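Local atomic coordinates of terminal oxygenase component of carbazole 1,9a-dioxygenase (Sphingomonas, PDB entry 3GKQ), a protein that serves as the Rieske non-haem iron terminal oxygenase of carbazole 1,9a-dioxygenase, probably passing electrons from its [2Fe-2S] cluster to an iron(II) centre that dioxygenates carbazole. Residues 137-140 with 145-148; 352-357 with 365-370. All coordinates share one frame; numbering follows the deposited sequence.

Contact 1 (137-140 with 145-148); sequences FLFV and PHDL
The Phe139 ring takes Pro145 over one face and His146 at its edge, while Phe137 carries Leu148 on a face of its own ring. Both phenylalanines belong to the central strand of a three-stranded antiparallel sheet, 31-35/135-140/129-132, and the chain leaving that strand doubles back over their side chains. On Phe139 the proline makes a CH-pi contact: Pro145 CG stands 3.9 Å from the centroid of the Phe139 ring, displaced toward the rim on the CD2 side. The strand sends this ring across to the loop with CG anti to the backbone N (chi1 -175°). Its edge then turns to the imidazole of His146 as an offset edge-to-face pair, centroids 5.5 Å apart and planes at 80°. Asp151 hydrogen-bonds His146 NE2, which should help fix the imidazole's rotation. Trp32, from strand 31-35, meets both Phe139 and His146 edge-to-face and donates a hydrogen bond from NE1 to His146 O. No hydrogen bond joins 137-140 to 145-148, so aromatic and apolar packing holds them together. At the far end the side chains of Phe137 and Leu148 cross at about a right angle, with Leu148 CD1 3.7 Å from Phe137 CD2.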
loop_
_atom_site.group_PDB
_atom_site.type_symbol
_atom_site.label_atom_id
_atom_site.label_comp_id
_atom_site.label_asym_id
_atom_site.label_seq_id
_atom_site.Cartn_x
_atom_site.Cartn_y
_atom_site.Cartn_z
ATOM N N PHE A 137 -12.877 29.017 9.211
ATOM C CA PHE A 137 -13.915 28.016 8.982
ATOM C C PHE A 137 -14.370 28.033 7.526
ATOM O O PHE A 137 -14.493 29.099 6.916
ATOM C CB PHE A 137 -15.148 28.285 9.848
ATOM C CG PHE A 137 -14.922 28.106 11.319
ATOM C CD1 PHE A 137 -14.280 29.091 12.066
ATOM C CD2 PHE A 137 -15.384 26.965 11.966
ATOM C CE1 PHE A 137 -14.107 28.944 13.440
ATOM C CE2 PHE A 137 -15.216 26.804 13.340
ATOM C CZ PHE A 137 -14.575 27.798 14.080
ATOM N N LEU A 138 -14.625 26.849 6.978
ATOM C CA LEU A 138 -15.111 26.734 5.610
ATOM C C LEU A 138 -16.468 26.044 5.649
ATOM O O LEU A 138 -16.691 25.155 6.474
ATOM C CB LEU A 138 -14.168 25.890 4.756
ATOM C CG LEU A 138 -12.713 26.315 4.582
ATOM C CD1 LEU A 138 -12.042 25.365 3.594
ATOM C CD2 LEU A 138 -12.638 27.753 4.085
ATOM N N PHE A 139 -17.378 26.458 4.776
ATOM C CA PHE A 139 -18.679 25.806 4.711
ATOM C C PHE A 139 -18.603 24.820 3.547
ATOM O O PHE A 139 -18.302 25.206 2.418
ATOM C CB PHE A 139 -19.801 26.812 4.451
ATOM C CG PHE A 139 -21.177 26.204 4.503
ATOM C CD1 PHE A 139 -21.769 25.894 5.722
ATOM C CD2 PHE A 139 -21.868 25.909 3.328
ATOM C CE1 PHE A 139 -23.028 25.299 5.780
ATOM C CE2 PHE A 139 -23.130 25.313 3.373
ATOM C CZ PHE A 139 -23.711 25.006 4.604
ATOM N N VAL A 140 -18.851 23.546 3.829
ATOM C CA VAL A 140 -18.811 22.520 2.798
ATOM C C VAL A 140 -20.236 22.057 2.549
ATOM O O VAL A 140 -20.830 21.378 3.386
ATOM C CB VAL A 140 -17.965 21.310 3.235
ATOM C CG1 VAL A 140 -17.934 20.264 2.120
ATOM C CG2 VAL A 140 -16.553 21.763 3.585
ATOM N N PRO A 145 -25.342 28.934 3.518
ATOM C CA PRO A 145 -24.824 28.743 4.874
ATOM C C PRO A 145 -25.709 29.328 5.968
ATOM O O PRO A 145 -26.249 30.425 5.823
ATOM C CB PRO A 145 -23.465 29.440 4.827
ATOM C CG PRO A 145 -23.059 29.297 3.400
ATOM C CD PRO A 145 -24.342 29.601 2.668
ATOM N N HIS A 146 -25.861 28.582 7.055
ATOM C CA HIS A 146 -26.622 29.047 8.204
ATOM C C HIS A 146 -25.565 29.751 9.049
ATOM O O HIS A 146 -24.400 29.806 8.650
ATOM C CB HIS A 146 -27.210 27.864 8.975
ATOM C CG HIS A 146 -26.294 26.681 9.052
ATOM N ND1 HIS A 146 -26.238 25.720 8.066
ATOM C CD2 HIS A 146 -25.374 26.324 9.980
ATOM C CE1 HIS A 146 -25.322 24.821 8.383
ATOM N NE2 HIS A 146 -24.784 25.165 9.540
ATOM N N ASP A 147 -25.954 30.284 10.203
ATOM C CA ASP A 147 -25.006 30.977 11.076
ATOM C C ASP A 147 -23.932 30.027 11.592
ATOM O O ASP A 147 -24.225 28.881 11.934
ATOM C CB ASP A 147 -25.720 31.589 12.287
ATOM C CG ASP A 147 -26.661 32.712 11.909
ATOM O OD1 ASP A 147 -26.198 33.694 11.292
ATOM O OD2 ASP A 147 -27.865 32.615 12.239
ATOM N N LEU A 148 -22.698 30.519 11.660
ATOM C CA LEU A 148 -21.580 29.726 12.157
ATOM C C LEU A 148 -21.861 29.262 13.583
ATOM O O LEU A 148 -21.431 28.179 13.991
ATOM C CB LEU A 148 -20.291 30.553 12.150
ATOM C CG LEU A 148 -19.077 29.868 12.789
ATOM C CD1 LEU A 148 -18.694 28.632 11.972
ATOM C CD2 LEU A 148 -17.905 30.841 12.858
#

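Contact 2 (352-357 with 365-370); sequences REEVLF and EWRRLA
Arg367 reaches from helix 361-373 to Glu354, the first residue beyond the end of helix 349-353, in a buried salt bridge between C-terminal elements of the ring-hydroxylase domain. From CB the arginine sets CG anti to its carbonyl carbon, and bends at chi2 and chi3 (-139° and -74°) then carry CD and NE round to aim the guanidinium at the carboxylate. Arg367 CZ lies 3.6 Å from Glu354 OE2. Arg367 NH1 is turned to another acid, forming a salt bridge with Glu179 OE1, and stays 3.8 Å from Glu354 OE1. Arg367 NH2 is the donor to Glu354 OE2, but the modelled 2.5 Å is doubtful, because NH2 is also too close to another atom. The two flat groups are nearly coplanar, and Glu354 meets the guanidinium at its edge. Trp18 adds a cation-pi contact to Arg367. A leucine here would probably leave Glu179 and Glu354 without this shared positive partner. Leu356 follows Glu354 in the same loop and brings CD1 toward the guanidinium. Glu354 is itself gripped several ways: Arg14 makes a second salt bridge with OE2, and Tyr345 OH hydrogen-bonds Glu354 OE1.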
loop_
_atom_site.group_PDB
_atom_site.type_symbol
_atom_site.label_atom_id
_atom_site.label_comp_id
_atom_site.label_asym_id
_atom_site.label_seq_id
_atom_site.Cartn_x
_atom_site.Cartn_y
_atom_site.Cartn_z
ATOM N N ARG A 352 -21.858 -3.172 14.905
ATOM C CA ARG A 352 -22.728 -4.304 15.218
ATOM C C ARG A 352 -22.154 -5.219 16.299
ATOM O O ARG A 352 -22.898 -5.799 17.084
ATOM C CB ARG A 352 -22.966 -5.157 13.968
ATOM C CG ARG A 352 -22.854 -4.407 12.649
ATOM C CD ARG A 352 -24.014 -3.460 12.427
ATOM N NE ARG A 352 -23.849 -2.704 11.186
ATOM C CZ ARG A 352 -24.812 -1.992 10.610
ATOM N NH1 ARG A 352 -26.018 -1.934 11.159
ATOM N NH2 ARG A 352 -24.567 -1.337 9.483
ATOM N N GLU A 353 -20.832 -5.351 16.329
ATOM C CA GLU A 353 -20.182 -6.253 17.278
ATOM C C GLU A 353 -19.768 -5.678 18.627
ATOM O O GLU A 353 -19.473 -6.433 19.551
ATOM C CB GLU A 353 -18.960 -6.894 16.623
ATOM C CG GLU A 353 -19.281 -7.774 15.437
ATOM C CD GLU A 353 -18.036 -8.385 14.834
ATOM O OE1 GLU A 353 -17.255 -9.010 15.585
ATOM O OE2 GLU A 353 -17.836 -8.244 13.611
ATOM N N GLU A 354 -19.723 -4.355 18.743
ATOM C CA GLU A 354 -19.342 -3.723 20.003
ATOM C C GLU A 354 -20.291 -4.190 21.108
ATOM O O GLU A 354 -21.447 -4.517 20.839
ATOM C CB GLU A 354 -19.427 -2.195 19.873
ATOM C CG GLU A 354 -20.868 -1.673 19.737
ATOM C CD GLU A 354 -20.955 -0.198 19.352
ATOM O OE1 GLU A 354 -19.908 0.463 19.186
ATOM O OE2 GLU A 354 -22.086 0.303 19.214
ATOM N N VAL A 355 -19.796 -4.242 22.343
ATOM C CA VAL A 355 -20.618 -4.621 23.492
ATOM C C VAL A 355 -20.539 -3.431 24.441
ATOM O O VAL A 355 -19.573 -3.275 25.193
ATOM C CB VAL A 355 -20.085 -5.880 24.208
ATOM C CG1 VAL A 355 -20.904 -6.142 25.465
ATOM C CG2 VAL A 355 -20.164 -7.084 23.280
ATOM N N LEU A 356 -21.564 -2.588 24.402
ATOM C CA LEU A 356 -21.590 -1.379 25.216
ATOM C C LEU A 356 -22.093 -1.559 26.645
ATOM O O LEU A 356 -22.798 -2.522 26.948
ATOM C CB LEU A 356 -22.444 -0.325 24.514
ATOM C CG LEU A 356 -22.061 -0.031 23.061
ATOM C CD1 LEU A 356 -22.961 1.063 22.510
ATOM C CD2 LEU A 356 -20.601 0.392 22.994
ATOM N N PHE A 357 -21.705 -0.644 27.532
ATOM C CA PHE A 357 -22.200 -0.711 28.900
ATOM C C PHE A 357 -22.806 0.632 29.313
ATOM O O PHE A 357 -22.841 1.578 28.515
ATOM C CB PHE A 357 -21.124 -1.243 29.887
ATOM C CG PHE A 357 -19.969 -0.310 30.164
ATOM C CD1 PHE A 357 -19.515 0.597 29.214
ATOM C CD2 PHE A 357 -19.284 -0.404 31.377
ATOM C CE1 PHE A 357 -18.390 1.394 29.465
ATOM C CE2 PHE A 357 -18.159 0.384 31.640
ATOM C CZ PHE A 357 -17.709 1.286 30.684
ATOM N N GLU A 365 -26.663 8.499 22.481
ATOM C CA GLU A 365 -27.527 9.660 22.293
ATOM C C GLU A 365 -26.942 10.570 21.221
ATOM O O GLU A 365 -27.680 11.198 20.460
ATOM C CB GLU A 365 -27.698 10.438 23.604
ATOM C CG GLU A 365 -28.641 9.772 24.591
ATOM C CD GLU A 365 -30.017 9.525 23.993
ATOM O OE1 GLU A 365 -30.637 10.491 23.497
ATOM O OE2 GLU A 365 -30.476 8.364 24.019
ATOM N N TRP A 366 -25.617 10.645 21.164
ATOM C CA TRP A 366 -24.953 11.467 20.157
ATOM C C TRP A 366 -25.175 10.878 18.760
ATOM O O TRP A 366 -25.505 11.597 17.818
ATOM C CB TRP A 366 -23.453 11.576 20.464
ATOM C CG TRP A 366 -22.580 11.686 19.243
ATOM C CD1 TRP A 366 -21.761 10.715 18.733
ATOM C CD2 TRP A 366 -22.468 12.810 18.360
ATOM N NE1 TRP A 366 -21.146 11.166 17.590
ATOM C CE2 TRP A 366 -21.560 12.447 17.337
ATOM C CE3 TRP A 366 -23.045 14.087 18.331
ATOM C CZ2 TRP A 366 -21.216 13.317 16.295
ATOM C CZ3 TRP A 366 -22.703 14.952 17.293
ATOM C CH2 TRP A 366 -21.796 14.561 16.290
ATOM N N ARG A 367 -25.007 9.567 18.631
ATOM C CA ARG A 367 -25.189 8.908 17.343
ATOM C C ARG A 367 -26.616 9.099 16.824
ATOM O O ARG A 367 -26.825 9.291 15.626
ATOM C CB ARG A 367 -24.826 7.419 17.469
ATOM C CG ARG A 367 -23.585 7.228 18.338
ATOM C CD ARG A 367 -22.576 6.200 17.865
ATOM N NE ARG A 367 -23.006 4.828 18.058
ATOM C CZ ARG A 367 -22.222 3.841 18.495
ATOM N NH1 ARG A 367 -20.951 4.057 18.803
ATOM N NH2 ARG A 367 -22.715 2.618 18.600
ATOM N N ARG A 368 -27.593 9.060 17.727
ATOM C CA ARG A 368 -28.992 9.246 17.346
ATOM C C ARG A 368 -29.238 10.691 16.915
ATOM O O ARG A 368 -29.849 10.945 15.873
ATOM C CB ARG A 368 -29.922 8.900 18.517
ATOM C CG ARG A 368 -29.910 7.430 18.922
ATOM C CD ARG A 368 -30.665 7.221 20.229
ATOM N NE ARG A 368 -32.093 7.485 20.088
ATOM C CZ ARG A 368 -32.992 6.570 19.732
ATOM N NH1 ARG A 368 -32.612 5.322 19.485
ATOM N NH2 ARG A 368 -34.271 6.903 19.615
ATOM N N LEU A 369 -28.760 11.634 17.718
ATOM C CA LEU A 369 -28.931 13.050 17.411
ATOM C C LEU A 369 -28.210 13.409 16.114
ATOM O O LEU A 369 -28.780 14.068 15.241
ATOM C CB LEU A 369 -28.410 13.915 18.569
ATOM C CG LEU A 369 -28.481 15.438 18.376
ATOM C CD1 LEU A 369 -28.805 16.121 19.694
ATOM C CD2 LEU A 369 -27.168 15.945 17.812
ATOM N N ALA A 370 -26.967 12.962 15.979
ATOM C CA ALA A 370 -26.197 13.248 14.776
ATOM C C ALA A 370 -26.887 12.671 13.539
ATOM O O ALA A 370 -26.917 13.309 12.485
ATOM C CB ALA A 370 -24.792 12.677 14.903
#

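In the fold
Contact 1 closes along the chain before contact 2 opens; their centres lie 27 Å apart and their nearest atoms about 12 Å. Indirect links join them: Arg375, just past helix 361-373 of contact 2, touches His146 of contact 1, and Ala370 rests on Phe28, near the Arg29 that Val140 packs against. Contact 1 lies away from the iron sites and the cluster. In contact 2 the Leu356 side chain is about 12 Å from that of the iron ligand His186, and Phe357 meets His74 and Trp98 of a neighbouring subunit edge-to-face, both in that subunit's [2Fe-2S] pocket. Segment 352-357 thus borders the subunit interface across which Rieske oxygenases generally pass electrons.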